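Local coordinates for protein VIN1 (Oscarella pearsei, PDB 6BFI) that binds actin filaments as a sponge homolog of vinculin and may play a role in cell-cell adhesion, at residues P648-E653 and L722-K727; A660-K665 and I670-A675. All blocks are in the same frame, centred on the assembly; numbering follows the deposited sequence.

Interaction 1. Residues P648-E653 and L722-K727; sequences PAEMQE and LIRMAK
A salt bridge between E650 and R724 spans two helices whose nearest CA atoms, those of E650 and M725, are 10.4 Å apart. The two side chains meet end-on from opposite directions. OE2 of E650 takes both terminal nitrogens of R724, with NH2 at 3.0 Å and NH1 at 3.2 Å from it, on the syn side of the carboxylate. OE2 lies close to the guanidinium plane, while the two planar groups are turned 37° against each other. NH1 of R724 also gives a weak bond, at 3.4 Å, to OE1 of E650. Beyond CG the glutamate chain is extended; the arginine leaves with CG anti to the backbone N (chi1 173°), then bends at chi3 (55°) to bring NH1 and NH2 to it.

Beside the arginine, the CE methyl of M725, its chain bent at chi2 and chi3, makes a close van der Waals approach of 3.2 Å to OE2 of E650.

OE2 is also hydrogen-bonded to Y708, so two arginine nitrogens and a hydroxyl probably hold the carboxylate in place; R724 also pairs with D721 and E728. With an alanine at E650, R724 would probably lose its partner on the other helix and Y708 this mate for its hydroxyl. This polar, partly buried link joins non-consecutive helices of a vinculin-family bundle, with helix 690-710 against both segments and helices 763-778 and 8-32 packed on helix 718-745.

Interaction 2. Residues A660-K665 and I670-A675; sequences APLPPK and IHHAAA
NE2 of H672 donates a hydrogen bond to the backbone O of P663, 2.8 Å away. The bond is bent, with an N-H...O angle of 140°, and the donor stands above the carbonyl plane. It ties the loop to the first turn of the helix that follows it. With CG anti to the carbonyl carbon (chi1 -81°), the ring of H672 is carried to the P663 carbonyl, and CA of K665 lies 3.3 Å from NE2 of H672.

The neighbouring histidine makes a CH-pi contact instead. CG of P663 sits over one face of the H671 ring, 3.7 Å from its centroid and 15° off the normal, and CD of the same proline comes to 3.3 Å from ND1.

Apolar contacts are made by L662. Its CD2 packs on CB of A675 at 3.6 Å and also stands over one face of the H672 ring, offset toward the rim, while CD1 approaches CE1 of that ring.

The loop joins helix 649-659 to helix 669-682 in a helical bundle. M657 and L658 of the preceding helix touch H671, and L658 also touches A675; helix 690-710 touches I670, H671 and A674, and helix 786-817 touches I670, A673 and A674.

How the interactions relate
Interaction 2 is nested along the chain within the span closed by interaction 1: helix 649-659 contributes its first turn to interaction 1, the loop segment 660-665 follows it, and helix 669-682 and helix 690-710 come before helix 718-745. The centres of the two contacts are 16 Å apart and their nearest atoms about 7 Å, without touching. Helix 690-710 is common to both surroundings, lying against segments 648-653, 722-727 and 670-675. Helix 649-659 is thus tied at its start to a helix distant in sequence, while the loop leaving its end folds onto the next helix. Together they join both ends of this short helix to other parts of the vinculin-family bundle.

Interaction 1. Residues P648-E653 and L722-K727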
loop_
_atom_site.group_PDB
_atom_site.type_symbol
_atom_site.label_atom_id
_atom_site.label_comp_id
_atom_site.label_asym_id
_atom_site.label_seq_id
_atom_site.Cartn_x
_atom_site.Cartn_y
_atom_site.Cartn_z
ATOM N N PRO A 648 35.834 14.580 -1.270
ATOM C CA PRO A 648 36.485 14.827 0.020
ATOM C C PRO A 648 36.925 13.520 0.664
ATOM O O PRO A 648 36.468 12.433 0.304
ATOM C CB PRO A 648 35.396 15.524 0.844
ATOM C CG PRO A 648 34.113 15.124 0.191
ATOM C CD PRO A 648 34.424 15.003 -1.269
ATOM N N ALA A 649 37.833 13.643 1.637
ATOM C CA ALA A 649 38.393 12.459 2.284
ATOM C C ALA A 649 37.314 11.602 2.934
ATOM O O ALA A 649 37.424 10.370 2.952
ATOM C CB ALA A 649 39.437 12.876 3.320
ATOM N N GLU A 650 36.264 12.232 3.463
ATOM C CA GLU A 650 35.191 11.490 4.116
ATOM C C GLU A 650 34.444 10.611 3.117
ATOM O O GLU A 650 34.326 9.391 3.298
ATOM C CB GLU A 650 34.238 12.472 4.801
ATOM C CG GLU A 650 33.726 12.023 6.154
ATOM C CD GLU A 650 32.998 13.132 6.891
ATOM O OE1 GLU A 650 32.847 14.232 6.319
ATOM O OE2 GLU A 650 32.579 12.902 8.045
ATOM N N MET A 651 33.939 11.222 2.042
ATOM C CA MET A 651 33.196 10.466 1.042
ATOM C C MET A 651 34.100 9.522 0.260
ATOM O O MET A 651 33.625 8.511 -0.267
ATOM C CB MET A 651 32.473 11.422 0.095
ATOM C CG MET A 651 31.553 12.411 0.796
ATOM S SD MET A 651 30.200 11.624 1.692
ATOM C CE MET A 651 30.799 11.671 3.380
ATOM N N GLN A 652 35.394 9.836 0.166
ATOM C CA GLN A 652 36.331 8.926 -0.490
ATOM C C GLN A 652 36.541 7.670 0.346
ATOM O O GLN A 652 36.509 6.547 -0.177
ATOM C CB GLN A 652 37.661 9.637 -0.747
ATOM C CG GLN A 652 38.817 8.704 -1.083
ATOM C CD GLN A 652 38.651 8.005 -2.419
ATOM O OE1 GLN A 652 37.896 8.456 -3.282
ATOM N NE2 GLN A 652 39.361 6.897 -2.598
ATOM N N GLU A 653 36.758 7.842 1.654
ATOM C CA GLU A 653 36.865 6.686 2.537
ATOM C C GLU A 653 35.576 5.876 2.530
ATOM O O GLU A 653 35.610 4.640 2.566
ATOM C CB GLU A 653 37.210 7.134 3.956
ATOM C CG GLU A 653 37.308 5.990 4.952
ATOM C CD GLU A 653 37.488 6.471 6.377
ATOM O OE1 GLU A 653 37.762 7.675 6.568
ATOM O OE2 GLU A 653 37.352 5.646 7.305
ATOM N N LEU A 722 29.153 11.504 14.654
ATOM C CA LEU A 722 27.857 10.844 14.538
ATOM C C LEU A 722 26.733 11.861 14.378
ATOM O O LEU A 722 25.884 11.729 13.488
ATOM C CB LEU A 722 27.614 9.950 15.757
ATOM C CG LEU A 722 26.214 9.349 15.910
ATOM C CD1 LEU A 722 25.778 8.624 14.641
ATOM C CD2 LEU A 722 26.162 8.413 17.109
ATOM N N ILE A 723 26.716 12.888 15.229
ATOM C CA ILE A 723 25.645 13.881 15.174
ATOM C C ILE A 723 25.699 14.654 13.861
ATOM O O ILE A 723 24.692 14.780 13.148
ATOM C CB ILE A 723 25.734 14.824 16.388
ATOM C CG1 ILE A 723 25.554 14.033 17.685
ATOM C CG2 ILE A 723 24.709 15.937 16.274
ATOM C CD1 ILE A 723 25.720 14.865 18.939
ATOM N N ARG A 724 26.881 15.179 13.525
ATOM C CA ARG A 724 27.045 15.923 12.280
ATOM C C ARG A 724 26.688 15.066 11.074
ATOM O O ARG A 724 26.040 15.542 10.133
ATOM C CB ARG A 724 28.483 16.434 12.170
ATOM C CG ARG A 724 28.820 17.086 10.845
ATOM C CD ARG A 724 30.275 17.519 10.812
ATOM N NE ARG A 724 31.178 16.411 11.111
ATOM C CZ ARG A 724 31.614 15.541 10.207
ATOM N NH1 ARG A 724 31.229 15.647 8.941
ATOM N NH2 ARG A 724 32.435 14.562 10.566
ATOM N N MET A 725 27.095 13.794 11.087
ATOM C CA MET A 725 26.768 12.905 9.979
ATOM C C MET A 725 25.261 12.698 9.867
ATOM O O MET A 725 24.713 12.666 8.759
ATOM C CB MET A 725 27.485 11.568 10.152
ATOM C CG MET A 725 27.363 10.655 8.949
ATOM S SD MET A 725 27.885 11.483 7.435
ATOM C CE MET A 725 29.606 11.805 7.799
ATOM N N ALA A 726 24.575 12.564 11.005
ATOM C CA ALA A 726 23.120 12.436 10.978
ATOM C C ALA A 726 22.469 13.673 10.379
ATOM O O ALA A 726 21.536 13.562 9.574
ATOM C CB ALA A 726 22.585 12.183 12.385
ATOM N N LYS A 727 22.948 14.861 10.756
ATOM C CA LYS A 727 22.377 16.082 10.197
ATOM C C LYS A 727 22.636 16.179 8.695
ATOM O O LYS A 727 21.762 16.613 7.932
ATOM C CB LYS A 727 22.934 17.304 10.929
ATOM C CG LYS A 727 22.570 17.345 12.405
ATOM C CD LYS A 727 22.676 18.754 12.972
ATOM C CE LYS A 727 23.819 18.876 13.967
ATOM N NZ LYS A 727 23.922 20.259 14.511
#

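Interaction 2. Residues A660-K665 and I670-A675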
loop_
_atom_site.group_PDB
_atom_site.type_symbol
_atom_site.label_atom_id
_atom_site.label_comp_id
_atom_site.label_asym_id
_atom_site.label_seq_id
_atom_site.Cartn_x
_atom_site.Cartn_y
_atom_site.Cartn_z
ATOM N N ALA A 660 34.733 -2.074 -0.939
ATOM C CA ALA A 660 35.425 -3.189 -0.315
ATOM C C ALA A 660 34.414 -4.269 0.048
ATOM O O ALA A 660 33.205 -4.030 0.042
ATOM C CB ALA A 660 36.182 -2.703 0.919
ATOM N N PRO A 661 34.878 -5.482 0.351
ATOM C CA PRO A 661 33.950 -6.534 0.780
ATOM C C PRO A 661 33.136 -6.112 1.994
ATOM O O PRO A 661 33.553 -5.271 2.795
ATOM C CB PRO A 661 34.876 -7.709 1.105
ATOM C CG PRO A 661 36.042 -7.502 0.202
ATOM C CD PRO A 661 36.233 -6.015 0.109
ATOM N N LEU A 662 31.953 -6.709 2.115
ATOM C CA LEU A 662 31.024 -6.328 3.165
ATOM C C LEU A 662 31.588 -6.681 4.539
ATOM O O LEU A 662 32.254 -7.709 4.695
ATOM C CB LEU A 662 29.680 -7.027 2.966
ATOM C CG LEU A 662 28.739 -6.436 1.917
ATOM C CD1 LEU A 662 27.598 -7.392 1.626
ATOM C CD2 LEU A 662 28.208 -5.097 2.402
ATOM N N PRO A 663 31.345 -5.850 5.548
ATOM C CA PRO A 663 31.682 -6.231 6.921
ATOM C C PRO A 663 30.830 -7.405 7.364
ATOM O O PRO A 663 29.821 -7.725 6.716
ATOM C CB PRO A 663 31.353 -4.966 7.732
ATOM C CG PRO A 663 31.268 -3.858 6.727
ATOM C CD PRO A 663 30.773 -4.497 5.471
ATOM N N PRO A 664 31.208 -8.087 8.446
ATOM C CA PRO A 664 30.344 -9.145 8.981
ATOM C C PRO A 664 28.953 -8.609 9.294
ATOM O O PRO A 664 28.798 -7.513 9.837
ATOM C CB PRO A 664 31.079 -9.594 10.248
ATOM C CG PRO A 664 32.509 -9.280 9.970
ATOM C CD PRO A 664 32.496 -8.014 9.155
ATOM N N LYS A 665 27.939 -9.400 8.934
ATOM C CA LYS A 665 26.558 -8.931 9.004
ATOM C C LYS A 665 26.160 -8.546 10.425
ATOM O O LYS A 665 25.409 -7.584 10.626
ATOM C CB LYS A 665 25.617 -10.003 8.453
ATOM C CG LYS A 665 26.193 -11.411 8.500
ATOM C CD LYS A 665 25.128 -12.457 8.213
ATOM C CE LYS A 665 24.425 -12.198 6.891
ATOM N NZ LYS A 665 23.356 -13.202 6.625
ATOM N N ILE A 670 23.913 -1.020 9.701
ATOM C CA ILE A 670 23.783 0.242 8.980
ATOM C C ILE A 670 24.624 0.216 7.711
ATOM O O ILE A 670 24.180 0.660 6.644
ATOM C CB ILE A 670 24.175 1.416 9.895
ATOM C CG1 ILE A 670 23.284 1.448 11.140
ATOM C CG2 ILE A 670 24.085 2.732 9.146
ATOM C CD1 ILE A 670 23.663 2.528 12.135
ATOM N N HIS A 671 25.846 -0.317 7.804
ATOM C CA HIS A 671 26.713 -0.398 6.634
ATOM C C HIS A 671 26.120 -1.310 5.572
ATOM O O HIS A 671 26.235 -1.033 4.375
ATOM C CB HIS A 671 28.104 -0.888 7.043
ATOM C CG HIS A 671 29.116 -0.826 5.942
ATOM N ND1 HIS A 671 29.093 -1.678 4.859
ATOM C CD2 HIS A 671 30.185 -0.017 5.760
ATOM C CE1 HIS A 671 30.102 -1.394 4.056
ATOM N NE2 HIS A 671 30.781 -0.389 4.580
ATOM N N HIS A 672 25.482 -2.406 5.986
ATOM C CA HIS A 672 24.845 -3.291 5.016
ATOM C C HIS A 672 23.696 -2.593 4.298
ATOM O O HIS A 672 23.567 -2.706 3.073
ATOM C CB HIS A 672 24.356 -4.563 5.705
ATOM C CG HIS A 672 25.430 -5.584 5.918
ATOM N ND1 HIS A 672 25.519 -6.736 5.167
ATOM C CD2 HIS A 672 26.462 -5.625 6.793
ATOM C CE1 HIS A 672 26.557 -7.445 5.574
ATOM N NE2 HIS A 672 27.147 -6.793 6.558
ATOM N N ALA A 673 22.853 -1.863 5.036
ATOM C CA ALA A 673 21.753 -1.145 4.393
ATOM C C ALA A 673 22.279 -0.085 3.430
ATOM O O ALA A 673 21.801 0.042 2.291
ATOM C CB ALA A 673 20.846 -0.515 5.452
ATOM N N ALA A 674 23.280 0.681 3.873
ATOM C CA ALA A 674 23.909 1.664 2.998
ATOM C C ALA A 674 24.537 1.010 1.774
ATOM O O ALA A 674 24.578 1.619 0.699
ATOM C CB ALA A 674 24.956 2.465 3.773
ATOM N N ALA A 675 25.027 -0.224 1.912
ATOM C CA ALA A 675 25.600 -0.939 0.777
ATOM C C ALA A 675 24.534 -1.417 -0.195
ATOM O O ALA A 675 24.774 -1.430 -1.406
ATOM C CB ALA A 675 26.426 -2.130 1.265
#